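LPS-assembly lipoprotein LptE (Acinetobacter baumannii, PDB 5TSE) probably works with LptD in assembling lipopolysaccharide at the surface of the outer membrane, where it may bind and recognise the lipid. Local coordinates at residues Y13-L18 and N46-L51; V33-N38 and Q128-I133; R52-T57 and T77-D82; E90-T95 and R137-Q142. One frame throughout, in Å; residues are numbered along the deposited sequence.

Interaction 1 of 4, residues Y13-L18 and N46-L51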
loop_
_atom_site.group_PDB
_atom_site.type_symbol
_atom_site.label_atom_id
_atom_site.label_comp_id
_atom_site.label_asym_id
_atom_site.label_seq_id
_atom_site.Cartn_x
_atom_site.Cartn_y
_atom_site.Cartn_z
ATOM N N TYR A 13 8.330 15.014 -3.498
ATOM C CA TYR A 13 8.251 14.875 -2.030
ATOM C C TYR A 13 9.550 14.258 -1.506
ATOM O O TYR A 13 9.648 13.032 -1.332
ATOM C CB TYR A 13 7.065 14.002 -1.627
ATOM C CG TYR A 13 5.774 14.353 -2.320
ATOM C CD1 TYR A 13 5.055 15.501 -1.979
ATOM C CD2 TYR A 13 5.252 13.519 -3.308
ATOM C CE1 TYR A 13 3.862 15.816 -2.624
ATOM C CE2 TYR A 13 4.066 13.821 -3.954
ATOM C CZ TYR A 13 3.370 14.963 -3.613
ATOM O OH TYR A 13 2.192 15.247 -4.264
ATOM N N LYS A 14 10.535 15.115 -1.234
ATOM C CA LYS A 14 11.851 14.658 -0.786
ATOM C C LYS A 14 11.847 14.023 0.589
ATOM O O LYS A 14 12.432 12.969 0.786
ATOM C CB LYS A 14 12.879 15.807 -0.755
ATOM C CG LYS A 14 13.219 16.481 -2.080
ATOM C CD LYS A 14 12.162 17.472 -2.541
ATOM C CE LYS A 14 12.678 18.328 -3.691
ATOM N NZ LYS A 14 11.692 19.377 -4.072
ATOM N N LYS A 15 11.213 14.690 1.544
ATOM C CA LYS A 15 11.186 14.210 2.926
ATOM C C LYS A 15 9.795 13.784 3.369
ATOM O O LYS A 15 8.826 14.520 3.186
ATOM C CB LYS A 15 11.711 15.293 3.861
ATOM C CG LYS A 15 13.139 15.720 3.601
ATOM C CD LYS A 15 13.549 16.782 4.607
ATOM C CE LYS A 15 14.965 17.275 4.372
ATOM N NZ LYS A 15 15.360 18.303 5.377
ATOM N N LEU A 16 9.719 12.600 3.973
ATOM C CA LEU A 16 8.458 12.046 4.451
ATOM C C LEU A 16 8.499 11.378 5.808
ATOM O O LEU A 16 9.548 10.967 6.313
ATOM C CB LEU A 16 7.896 11.012 3.463
ATOM C CG LEU A 16 7.225 11.497 2.185
ATOM C CD1 LEU A 16 6.651 10.310 1.427
ATOM C CD2 LEU A 16 6.113 12.473 2.523
ATOM N N SER A 17 7.300 11.294 6.370
ATOM C CA SER A 17 7.022 10.637 7.621
ATOM C C SER A 17 5.798 9.783 7.283
ATOM O O SER A 17 5.037 10.136 6.367
ATOM C CB SER A 17 6.691 11.658 8.681
ATOM O OG SER A 17 6.666 11.049 9.943
ATOM N N LEU A 18 5.612 8.674 7.990
ATOM C CA LEU A 18 4.490 7.776 7.708
ATOM C C LEU A 18 3.491 7.727 8.850
ATOM O O LEU A 18 3.867 7.508 10.007
ATOM C CB LEU A 18 4.985 6.342 7.487
ATOM C CG LEU A 18 6.122 6.092 6.498
ATOM C CD1 LEU A 18 6.490 4.621 6.514
ATOM C CD2 LEU A 18 5.743 6.537 5.104
ATOM N N ASN A 46 10.645 19.702 10.288
ATOM C CA ASN A 46 9.473 20.557 10.087
ATOM C C ASN A 46 9.109 20.855 8.608
ATOM O O ASN A 46 8.012 21.341 8.333
ATOM C CB ASN A 46 9.640 21.860 10.888
ATOM C CG ASN A 46 8.312 22.533 11.210
ATOM O OD1 ASN A 46 7.247 21.902 11.177
ATOM N ND2 ASN A 46 8.374 23.810 11.574
ATOM N N ASP A 47 10.017 20.560 7.672
ATOM C CA ASP A 47 9.751 20.763 6.223
ATOM C C ASP A 47 9.335 19.464 5.493
ATOM O O ASP A 47 9.013 19.491 4.299
ATOM C CB ASP A 47 10.972 21.360 5.511
ATOM C CG ASP A 47 12.160 20.412 5.488
ATOM O OD1 ASP A 47 12.249 19.526 6.371
ATOM O OD2 ASP A 47 13.010 20.558 4.588
ATOM N N ALA A 48 9.374 18.336 6.203
ATOM C CA ALA A 48 9.002 17.031 5.627
ATOM C C ALA A 48 7.500 16.885 5.531
ATOM O O ALA A 48 6.780 17.454 6.326
ATOM C CB ALA A 48 9.567 15.902 6.472
ATOM N N TYR A 49 7.031 16.126 4.548
ATOM C CA TYR A 49 5.603 15.892 4.397
ATOM C C TYR A 49 5.192 14.626 5.168
ATOM O O TYR A 49 6.012 13.995 5.842
ATOM C CB TYR A 49 5.203 15.863 2.910
ATOM C CG TYR A 49 5.322 17.230 2.259
ATOM C CD1 TYR A 49 4.298 18.171 2.387
ATOM C CD2 TYR A 49 6.463 17.594 1.536
ATOM C CE1 TYR A 49 4.399 19.428 1.813
ATOM C CE2 TYR A 49 6.569 18.850 0.952
ATOM C CZ TYR A 49 5.533 19.763 1.093
ATOM O OH TYR A 49 5.625 21.012 0.527
ATOM N N VAL A 50 3.909 14.294 5.100
ATOM C CA VAL A 50 3.388 13.150 5.791
ATOM C C VAL A 50 2.541 12.322 4.853
ATOM O O VAL A 50 1.588 12.812 4.261
ATOM C CB VAL A 50 2.515 13.571 6.995
ATOM C CG1 VAL A 50 1.893 12.346 7.665
ATOM C CG2 VAL A 50 3.331 14.396 7.999
ATOM N N LEU A 51 2.910 11.053 4.736
ATOM C CA LEU A 51 2.195 10.093 3.933
ATOM C C LEU A 51 1.184 9.445 4.852
ATOM O O LEU A 51 1.536 8.542 5.616
ATOM C CB LEU A 51 3.176 9.061 3.380
ATOM C CG LEU A 51 2.606 7.839 2.664
ATOM C CD1 LEU A 51 1.518 8.220 1.682
ATOM C CD2 LEU A 51 3.738 7.087 1.978
#
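Lys15 O accepts the backbone N-H of Tyr49 at 2.8 Å, and Ser17 O takes Leu51 N, also at 2.8 Å. These two links join parallel neighbours of the mixed sheet, strands 15-19 and 49-64. Strand 15-19, helix 25-37 and strand 41-42 form a beta-alpha-beta crossover, after which the chain passes to 49-64, so that 15-19 is flanked by two parallel strands. Between the two good bonds, the return bond from Ser17 N to Tyr49 O is weak.

Lys15 CB meets the Ala48 methyl, CB, at 3.4 Å. On the face that looks to the helices, Leu16 lays its CD2 over the start of the Tyr49 side chain, 3.5 Å from Tyr49 CB, while Leu18 and Leu51 run side by side with their CD2 methyls meeting. Tyr49 CD2 comes loosely to the edge of the Tyr13 ring. Farther out, helix 25-37 covers Leu18 through Leu35, and Ile133 of helix 110-134 rests on Tyr13 and Leu51.

At the solvent-exposed Asp47, the Lys15 chain, fully extended beyond CG, carries its NZ across to the carboxylate in a long, weak salt bridge, with Lys15 NZ 3.4 Å from Asp47 OD2.

Interaction 2 of 4, residues V33-N38 and Q128-I133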
loop_
_atom_site.group_PDB
_atom_site.type_symbol
_atom_site.label_atom_id
_atom_site.label_comp_id
_atom_site.label_asym_id
_atom_site.label_seq_id
_atom_site.Cartn_x
_atom_site.Cartn_y
_atom_site.Cartn_z
ATOM N N VAL A 33 11.627 0.444 2.816
ATOM C CA VAL A 33 12.689 -0.024 1.901
ATOM C C VAL A 33 12.529 0.601 0.512
ATOM O O VAL A 33 13.486 1.150 -0.033
ATOM C CB VAL A 33 12.804 -1.575 1.806
ATOM C CG1 VAL A 33 13.052 -2.177 3.186
ATOM C CG2 VAL A 33 11.573 -2.219 1.183
ATOM N N TYR A 34 11.308 0.575 -0.019
ATOM C CA TYR A 34 11.027 1.116 -1.352
ATOM C C TYR A 34 11.085 2.650 -1.426
ATOM O O TYR A 34 11.608 3.193 -2.401
ATOM C CB TYR A 34 9.695 0.565 -1.913
ATOM C CG TYR A 34 9.688 -0.945 -2.024
ATOM C CD1 TYR A 34 10.693 -1.610 -2.726
ATOM C CD2 TYR A 34 8.661 -1.710 -1.488
ATOM C CE1 TYR A 34 10.703 -2.987 -2.852
ATOM C CE2 TYR A 34 8.662 -3.095 -1.609
ATOM C CZ TYR A 34 9.690 -3.728 -2.297
ATOM O OH TYR A 34 9.717 -5.104 -2.446
ATOM N N LEU A 35 10.551 3.346 -0.428
ATOM C CA LEU A 35 10.628 4.814 -0.416
ATOM C C LEU A 35 12.080 5.274 -0.420
ATOM O O LEU A 35 12.456 6.113 -1.245
ATOM C CB LEU A 35 9.891 5.417 0.789
ATOM C CG LEU A 35 8.356 5.448 0.712
ATOM C CD1 LEU A 35 7.764 5.783 2.063
ATOM C CD2 LEU A 35 7.876 6.439 -0.348
ATOM N N THR A 36 12.892 4.718 0.485
ATOM C CA THR A 36 14.317 5.087 0.583
ATOM C C THR A 36 15.051 4.767 -0.727
ATOM O O THR A 36 15.839 5.574 -1.217
ATOM C CB THR A 36 15.011 4.441 1.811
ATOM O OG1 THR A 36 14.711 3.040 1.869
ATOM C CG2 THR A 36 14.518 5.070 3.085
ATOM N N ALA A 37 14.735 3.618 -1.315
ATOM C CA ALA A 37 15.320 3.213 -2.593
ATOM C C ALA A 37 15.084 4.274 -3.696
ATOM O O ALA A 37 15.970 4.534 -4.509
ATOM C CB ALA A 37 14.766 1.859 -3.011
ATOM N N ASN A 38 13.899 4.886 -3.711
ATOM C CA ASN A 38 13.569 5.949 -4.683
ATOM C C ASN A 38 14.178 7.307 -4.336
ATOM O O ASN A 38 13.906 8.306 -5.012
ATOM C CB ASN A 38 12.046 6.081 -4.842
ATOM C CG ASN A 38 11.466 5.046 -5.780
ATOM O OD1 ASN A 38 10.871 4.061 -5.348
ATOM N ND2 ASN A 38 11.672 5.242 -7.072
ATOM N N GLN A 128 3.394 0.055 -5.528
ATOM C CA GLN A 128 2.458 0.980 -6.216
ATOM C C GLN A 128 2.356 2.318 -5.485
ATOM O O GLN A 128 2.283 3.368 -6.115
ATOM C CB GLN A 128 1.031 0.428 -6.334
ATOM C CG GLN A 128 0.834 -0.790 -7.206
ATOM C CD GLN A 128 -0.635 -1.211 -7.218
ATOM O OE1 GLN A 128 -1.522 -0.448 -7.638
ATOM N NE2 GLN A 128 -0.899 -2.414 -6.767
ATOM N N ILE A 129 2.276 2.268 -4.161
ATOM C CA ILE A 129 2.198 3.494 -3.361
ATOM C C ILE A 129 3.443 4.320 -3.614
ATOM O O ILE A 129 3.364 5.510 -3.873
ATOM C CB ILE A 129 2.115 3.195 -1.859
ATOM C CG1 ILE A 129 0.793 2.488 -1.548
ATOM C CG2 ILE A 129 2.204 4.485 -1.056
ATOM C CD1 ILE A 129 0.736 1.859 -0.169
ATOM N N THR A 130 4.588 3.662 -3.529
ATOM C CA THR A 130 5.864 4.307 -3.746
ATOM C C THR A 130 5.992 4.856 -5.181
ATOM O O THR A 130 6.534 5.946 -5.393
ATOM C CB THR A 130 6.993 3.324 -3.407
ATOM O OG1 THR A 130 6.928 3.021 -2.008
ATOM C CG2 THR A 130 8.324 3.912 -3.716
ATOM N N ARG A 131 5.465 4.109 -6.145
ATOM C CA ARG A 131 5.490 4.512 -7.552
ATOM C C ARG A 131 4.768 5.848 -7.707
ATOM O O ARG A 131 5.350 6.817 -8.196
ATOM C CB ARG A 131 4.777 3.466 -8.436
ATOM C CG ARG A 131 4.966 3.615 -9.950
ATOM C CD ARG A 131 6.322 3.098 -10.451
ATOM N NE ARG A 131 6.463 1.633 -10.326
ATOM C CZ ARG A 131 7.046 0.971 -9.309
ATOM N NH1 ARG A 131 7.589 1.612 -8.263
ATOM N NH2 ARG A 131 7.091 -0.367 -9.337
ATOM N N GLN A 132 3.512 5.906 -7.263
ATOM C CA GLN A 132 2.718 7.129 -7.418
ATOM C C GLN A 132 3.267 8.365 -6.722
ATOM O O GLN A 132 2.967 9.479 -7.145
ATOM C CB GLN A 132 1.247 6.915 -7.060
ATOM C CG GLN A 132 0.538 5.992 -8.048
ATOM C CD GLN A 132 -0.966 6.176 -8.061
ATOM O OE1 GLN A 132 -1.491 7.154 -7.536
ATOM N NE2 GLN A 132 -1.659 5.261 -8.711
ATOM N N ILE A 133 4.059 8.171 -5.673
ATOM C CA ILE A 133 4.692 9.294 -4.976
ATOM C C ILE A 133 5.888 9.764 -5.809
ATOM O O ILE A 133 5.956 10.922 -6.203
ATOM C CB ILE A 133 5.132 8.889 -3.550
ATOM C CG1 ILE A 133 3.891 8.714 -2.671
ATOM C CG2 ILE A 133 6.043 9.931 -2.919
ATOM C CD1 ILE A 133 4.185 8.141 -1.310
#
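Thr130 OG1 is the polar atom at the centre of this contact: it is hydrogen-bonded to Ala126 O one turn earlier in its own helix, while across the interface it meets carbon alone. Tyr34 CB lies 3.7 Å from this OG1, and Leu35 CG approaches the same oxygen at 3.9 Å. The hydroxyl is thus buried against apolar groups with its polar need met inside the helix. Thr130 puts its two branches to different uses. With OG1 beside the backbone N (chi1 -64°), the methyl CG2 stands anti to that N and reaches the end of helix 25-37, where it lies 3.6 Å from Tyr34 O and also borders Asn38, the first residue to leave the helical conformation.

The elements joined are the two helices that lie on one face of the mixed sheet, running in nearly the same direction with local axes 26° apart and 9.4 Å from each other. The nearest CA pair, Leu35 CA and Thr130 CA, is 5.8 Å apart, and Thr130, a short branched side chain, sits between the helices at that point.

One turn on from Thr130, Ile133 meets Leu35 at about a right angle, CD1 to CD2 at 4.2 Å, on the side nearer the sheet. Tyr34 starts toward Thr130, but its ring leads away from 128-133 to lie against Ala126 and Gln127 earlier in helix 110-134, where its OH is hydrogen-bonded to Asp123.

Interaction 3 of 4, residues R52-T57 and T77-D82. With FMT (formic acid), chain D.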
loop_
_atom_site.group_PDB
_atom_site.type_symbol
_atom_site.label_atom_id
_atom_site.label_comp_id
_atom_site.label_asym_id
_atom_site.label_seq_id
_atom_site.Cartn_x
_atom_site.Cartn_y
_atom_site.Cartn_z
ATOM N N ARG A 52 -0.060 9.935 4.806
ATOM C CA ARG A 52 -1.131 9.411 5.639
ATOM C C ARG A 52 -1.920 8.342 4.911
ATOM O O ARG A 52 -2.455 8.591 3.826
ATOM C CB ARG A 52 -2.091 10.523 6.108
ATOM C CG ARG A 52 -3.145 10.025 7.100
ATOM C CD ARG A 52 -3.733 11.128 7.980
ATOM N NE ARG A 52 -4.898 11.861 7.469
ATOM C CZ ARG A 52 -6.154 11.751 7.933
ATOM N NH1 ARG A 52 -7.121 12.485 7.386
ATOM N NH2 ARG A 52 -6.467 10.939 8.946
ATOM N N VAL A 53 -1.949 7.145 5.501
ATOM C CA VAL A 53 -2.737 6.041 4.999
ATOM C C VAL A 53 -3.988 6.155 5.811
ATOM O O VAL A 53 -3.958 5.891 7.000
ATOM C CB VAL A 53 -2.076 4.659 5.223
ATOM C CG1 VAL A 53 -3.081 3.533 5.013
ATOM C CG2 VAL A 53 -0.892 4.501 4.296
ATOM N N LEU A 54 -5.080 6.580 5.181
ATOM C CA LEU A 54 -6.356 6.740 5.892
ATOM C C LEU A 54 -7.088 5.424 6.077
ATOM O O LEU A 54 -7.769 5.220 7.091
ATOM C CB LEU A 54 -7.288 7.724 5.176
ATOM C CG LEU A 54 -6.832 9.182 5.091
ATOM C CD1 LEU A 54 -5.664 9.321 4.126
ATOM C CD2 LEU A 54 -7.994 10.081 4.671
ATOM N N GLU A 55 -6.964 4.548 5.086
ATOM C CA GLU A 55 -7.616 3.247 5.122
ATOM C C GLU A 55 -6.684 2.155 4.643
ATOM O O GLU A 55 -6.024 2.293 3.633
ATOM C CB GLU A 55 -8.872 3.258 4.252
ATOM C CG GLU A 55 -10.008 4.121 4.776
ATOM C CD GLU A 55 -10.625 3.585 6.062
ATOM O OE1 GLU A 55 -11.294 4.371 6.769
ATOM O OE2 GLU A 55 -10.440 2.385 6.374
ATOM N N TYR A 56 -6.642 1.083 5.412
ATOM C CA TYR A 56 -5.862 -0.098 5.114
ATOM C C TYR A 56 -6.906 -1.176 5.295
ATOM O O TYR A 56 -7.359 -1.416 6.413
ATOM C CB TYR A 56 -4.727 -0.235 6.118
ATOM C CG TYR A 56 -3.893 -1.490 6.009
ATOM C CD1 TYR A 56 -4.242 -2.637 6.703
ATOM C CD2 TYR A 56 -2.739 -1.516 5.244
ATOM C CE1 TYR A 56 -3.464 -3.779 6.628
ATOM C CE2 TYR A 56 -1.960 -2.656 5.155
ATOM C CZ TYR A 56 -2.329 -3.777 5.848
ATOM O OH TYR A 56 -1.561 -4.890 5.761
ATOM N N THR A 57 -7.309 -1.811 4.202
ATOM C CA THR A 57 -8.362 -2.814 4.275
ATOM C C THR A 57 -7.979 -4.126 3.574
ATOM O O THR A 57 -7.923 -4.170 2.344
ATOM C CB THR A 57 -9.651 -2.245 3.635
ATOM O OG1 THR A 57 -9.928 -0.946 4.189
ATOM C CG2 THR A 57 -10.845 -3.173 3.876
ATOM N N THR A 77 -6.116 3.617 0.876
ATOM C CA THR A 77 -6.425 4.992 0.490
ATOM C C THR A 77 -5.414 5.850 1.237
ATOM O O THR A 77 -5.211 5.689 2.440
ATOM C CB THR A 77 -7.871 5.391 0.833
ATOM O OG1 THR A 77 -8.786 4.541 0.113
ATOM C CG2 THR A 77 -8.147 6.853 0.455
ATOM N N PHE A 78 -4.749 6.744 0.527
ATOM C CA PHE A 78 -3.756 7.598 1.148
ATOM C C PHE A 78 -3.668 8.950 0.457
ATOM O O PHE A 78 -4.032 9.096 -0.710
ATOM C CB PHE A 78 -2.393 6.919 1.094
ATOM C CG PHE A 78 -1.798 6.870 -0.280
ATOM C CD1 PHE A 78 -2.136 5.852 -1.169
ATOM C CD2 PHE A 78 -0.886 7.843 -0.693
ATOM C CE1 PHE A 78 -1.586 5.809 -2.439
ATOM C CE2 PHE A 78 -0.329 7.802 -1.965
ATOM C CZ PHE A 78 -0.680 6.786 -2.840
ATOM N N GLN A 79 -3.149 9.929 1.184
ATOM C CA GLN A 79 -2.971 11.266 0.653
ATOM C C GLN A 79 -1.787 11.894 1.349
ATOM O O GLN A 79 -1.529 11.600 2.511
ATOM C CB GLN A 79 -4.228 12.107 0.888
ATOM C CG GLN A 79 -4.516 12.445 2.342
ATOM C CD GLN A 79 -5.875 13.099 2.559
ATOM O OE1 GLN A 79 -6.680 13.229 1.636
ATOM N NE2 GLN A 79 -6.136 13.507 3.798
ATOM N N ILE A 80 -1.056 12.742 0.639
ATOM C CA ILE A 80 0.062 13.439 1.249
ATOM C C ILE A 80 -0.477 14.670 1.988
ATOM O O ILE A 80 -1.366 15.371 1.498
ATOM C CB ILE A 80 1.095 13.932 0.223
ATOM C CG1 ILE A 80 1.601 12.789 -0.657
ATOM C CG2 ILE A 80 2.269 14.595 0.938
ATOM C CD1 ILE A 80 2.380 11.728 0.075
ATOM N N GLU A 81 0.072 14.912 3.169
ATOM C CA GLU A 81 -0.270 16.070 3.976
ATOM C C GLU A 81 1.032 16.664 4.450
ATOM O O GLU A 81 2.051 15.974 4.479
ATOM C CB GLU A 81 -1.069 15.674 5.218
ATOM C CG GLU A 81 -2.436 15.065 4.964
ATOM C CD GLU A 81 -3.169 14.732 6.247
ATOM O OE1 GLU A 81 -2.593 14.917 7.346
ATOM O OE2 GLU A 81 -4.324 14.277 6.167
ATOM N N ASP A 82 1.001 17.942 4.810
ATOM C CA ASP A 82 2.183 18.593 5.380
ATOM C C ASP A 82 2.087 18.399 6.894
ATOM O O ASP A 82 1.093 17.875 7.395
ATOM C CB ASP A 82 2.268 20.082 4.996
ATOM C CG ASP A 82 1.099 20.901 5.506
ATOM O OD1 ASP A 82 0.419 20.465 6.454
ATOM O OD2 ASP A 82 0.870 22.001 4.967
HETATM C C FMT D . -10.353 1.445 1.740
HETATM O O1 FMT D . -9.948 2.460 1.201
HETATM O O2 FMT D . -9.465 0.568 2.194
#
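Arg52 and Gln79 lie side by side and point the same way from the sheet, their guanidinium and amide planes 54° apart, and both converge on Glu81. Arg52 NE donates to Glu81 OE2 at 2.8 Å in a salt bridge, approaching from above the carboxylate plane; the bend at chi3 (88°) turns the guanidinium across the extended glutamate. Gln79 NE2 reaches the same oxygen at 3.1 Å, on the anti lone pair of OE2. Leu54 CG covers one guanidinium face, and the Leu54 side chain crosses that of Gln79 at about a right angle, its CD1 3.8 Å from Gln79 CG.

Beneath these side chains runs the hairpin of strands 49-64 and 68-81, interrupted by a classic beta bulge: Leu54 and Glu55 both face Thr77, whose O takes Leu54 N at 2.9 Å and Glu55 N more weakly. On the other face Val53 packs against Phe78 CB, and the Phe78 ring leads away toward Leu94 in strand 92-101. Next to the bulge a formic acid molecule, probably from the crystallisation liquor, bridges Thr57 OG1 and Thr77 OG1.

Two donors on one carboxylate oxygen fix the rotation of Glu81, and the adjacent guanidinium would be expected to favour its ionised form.

Interaction 4 of 4, residues E90-T95 and R137-Q142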
loop_
_atom_site.group_PDB
_atom_site.type_symbol
_atom_site.label_atom_id
_atom_site.label_comp_id
_atom_site.label_asym_id
_atom_site.label_seq_id
_atom_site.Cartn_x
_atom_site.Cartn_y
_atom_site.Cartn_z
ATOM N N GLU A 90 -5.263 14.967 -3.252
ATOM C CA GLU A 90 -6.533 14.331 -2.951
ATOM C C GLU A 90 -6.242 12.876 -2.609
ATOM O O GLU A 90 -5.172 12.358 -2.974
ATOM C CB GLU A 90 -7.511 14.450 -4.124
ATOM C CG GLU A 90 -7.926 15.887 -4.434
ATOM C CD GLU A 90 -8.664 16.570 -3.286
ATOM O OE1 GLU A 90 -9.177 15.870 -2.389
ATOM O OE2 GLU A 90 -8.749 17.817 -3.288
ATOM N N PRO A 91 -7.163 12.219 -1.874
ATOM C CA PRO A 91 -6.930 10.813 -1.551
ATOM C C PRO A 91 -6.797 9.959 -2.810
ATOM O O PRO A 91 -7.359 10.288 -3.835
ATOM C CB PRO A 91 -8.173 10.401 -0.748
ATOM C CG PRO A 91 -8.858 11.657 -0.346
ATOM C CD PRO A 91 -8.405 12.746 -1.272
ATOM N N ARG A 92 -6.025 8.889 -2.711
ATOM C CA ARG A 92 -5.796 7.958 -3.801
ATOM C C ARG A 92 -5.994 6.550 -3.240
ATOM O O ARG A 92 -5.374 6.209 -2.238
ATOM C CB ARG A 92 -4.377 8.142 -4.326
ATOM C CG ARG A 92 -3.885 7.059 -5.269
ATOM C CD ARG A 92 -4.724 6.925 -6.535
ATOM N NE ARG A 92 -4.660 8.112 -7.383
ATOM C CZ ARG A 92 -5.262 8.228 -8.561
ATOM N NH1 ARG A 92 -5.984 7.225 -9.055
ATOM N NH2 ARG A 92 -5.139 9.351 -9.254
ATOM N N THR A 93 -6.856 5.757 -3.883
ATOM C CA THR A 93 -7.174 4.392 -3.465
ATOM C C THR A 93 -6.540 3.360 -4.404
ATOM O O THR A 93 -6.849 3.344 -5.591
ATOM C CB THR A 93 -8.707 4.191 -3.434
ATOM O OG1 THR A 93 -9.279 5.085 -2.469
ATOM C CG2 THR A 93 -9.089 2.758 -3.064
ATOM N N LEU A 94 -5.662 2.502 -3.875
ATOM C CA LEU A 94 -4.995 1.467 -4.679
ATOM C C LEU A 94 -5.307 0.088 -4.129
ATOM O O LEU A 94 -5.709 -0.050 -2.990
ATOM C CB LEU A 94 -3.485 1.656 -4.685
ATOM C CG LEU A 94 -2.978 3.041 -5.057
ATOM C CD1 LEU A 94 -1.457 3.014 -5.150
ATOM C CD2 LEU A 94 -3.593 3.513 -6.365
ATOM N N THR A 95 -5.086 -0.936 -4.943
ATOM C CA THR A 95 -5.386 -2.278 -4.526
ATOM C C THR A 95 -4.482 -3.290 -5.202
ATOM O O THR A 95 -4.042 -3.088 -6.330
ATOM C CB THR A 95 -6.863 -2.618 -4.833
ATOM O OG1 THR A 95 -7.222 -3.847 -4.202
ATOM C CG2 THR A 95 -7.123 -2.728 -6.340
ATOM N N ARG A 137 2.071 11.180 -9.394
ATOM C CA ARG A 137 0.836 10.839 -10.081
ATOM C C ARG A 137 -0.393 10.973 -9.147
ATOM O O ARG A 137 -1.376 10.251 -9.303
ATOM C CB ARG A 137 0.950 9.422 -10.674
ATOM C CG ARG A 137 0.029 9.189 -11.867
ATOM C CD ARG A 137 0.564 9.847 -13.132
ATOM N NE ARG A 137 -0.497 10.160 -14.090
ATOM C CZ ARG A 137 -1.124 9.287 -14.878
ATOM N NH1 ARG A 137 -2.081 9.719 -15.705
ATOM N NH2 ARG A 137 -0.829 7.987 -14.838
ATOM N N LEU A 138 -0.325 11.902 -8.185
ATOM C CA LEU A 138 -1.429 12.149 -7.240
ATOM C C LEU A 138 -2.045 13.531 -7.519
ATOM O O LEU A 138 -1.308 14.526 -7.561
ATOM C CB LEU A 138 -0.946 12.086 -5.783
ATOM C CG LEU A 138 -0.410 10.756 -5.238
ATOM C CD1 LEU A 138 0.139 10.925 -3.828
ATOM C CD2 LEU A 138 -1.496 9.692 -5.251
ATOM N N PRO A 139 -3.389 13.607 -7.698
ATOM C CA PRO A 139 -4.019 14.908 -7.976
ATOM C C PRO A 139 -3.913 15.898 -6.805
ATOM O O PRO A 139 -4.192 15.525 -5.653
ATOM C CB PRO A 139 -5.498 14.547 -8.246
ATOM C CG PRO A 139 -5.540 13.061 -8.389
ATOM C CD PRO A 139 -4.398 12.539 -7.580
ATOM N N LYS A 140 -3.512 17.138 -7.102
ATOM C CA LYS A 140 -3.377 18.176 -6.063
ATOM C C LYS A 140 -4.710 18.489 -5.352
ATOM O O LYS A 140 -5.788 18.306 -5.925
ATOM C CB LYS A 140 -2.691 19.450 -6.621
ATOM C CG LYS A 140 -3.299 20.137 -7.852
ATOM C CD LYS A 140 -4.635 20.819 -7.593
ATOM C CE LYS A 140 -5.044 21.734 -8.741
ATOM N NZ LYS A 140 -4.139 22.910 -8.900
ATOM N N ALA A 141 -4.620 18.928 -4.096
ATOM C CA ALA A 141 -5.810 19.257 -3.302
ATOM C C ALA A 141 -6.544 20.455 -3.898
ATOM O O ALA A 141 -5.917 21.347 -4.478
ATOM C CB ALA A 141 -5.433 19.532 -1.856
ATOM N N GLN A 142 -7.868 20.472 -3.748
ATOM C CA GLN A 142 -8.697 21.554 -4.284
ATOM C C GLN A 142 -9.798 21.952 -3.285
ATOM O O GLN A 142 -10.405 21.081 -2.661
ATOM C CB GLN A 142 -9.298 21.114 -5.624
ATOM C CG GLN A 142 -10.085 22.190 -6.359
ATOM C CD GLN A 142 -10.504 21.768 -7.756
ATOM O OE1 GLN A 142 -9.876 20.907 -8.381
ATOM N NE2 GLN A 142 -11.555 22.398 -8.268
#
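Leu138 and Pro139 meet Arg92 where the C-terminal tail, after helix 110-134, passes the start of edge strand 92-101 of the mixed sheet and the residues just before it. The tail here is an extended loop rather than a regular strand.

Leu138 places CD2 3.4 Å from Arg92 CB and close to CG as well, the two side chains crossing obliquely; the buried leucine also packs on Phe78 through CD1 and on Gln132 through CD2. Pro139 follows, the proline side chain crossing that of the arginine at about a right angle, with Pro139 CD 3.7 Å from Arg92 NH2. Arg92 can serve both residues because it bends at chi2 (60°) and again at chi3 (65°), which folds the chain so that the guanidinium presents its edge to Leu138 and Pro139.

Pro139 O makes the first of two hydrogen bonds: it accepts Glu90 N at 2.7 Å. Lys140 directs its side chain away, although its O lies 3.6 Å from Glu90 CG. Ala141 passes close by the carboxylate, its CA 3.3 Å from Glu90 OE2. Glu90 is bent at chi2, and its two oxygens are divided between partners: OE1 forms a salt bridge with Lys87, while OE2 receives the backbone N-H of Gln142, with Gln142 N 2.8 Å from Glu90 OE2 and nearly in line with the C-O bond.

The four contacts illustrate how chemistry follows position in a sheet covered by helices. Interaction 2 is the buried one, two helices meeting through carbon and a satisfied hydroxyl, whereas interaction 4 lies at the surface and relies on one backbone hydrogen bond, one from a backbone N-H to a carboxylate, and a bent arginine. Interactions 1 and 3 are partly buried and share strand 49-64, which pairs in parallel with strand 15-19 and antiparallel with strand 68-81; each has an apolar face and a salt bridge elsewhere. Ile133 of interaction 2 also touches Ile80 of the 77-82 segment. Phe78 extends the core from interaction 3 to Leu138 of interaction 4.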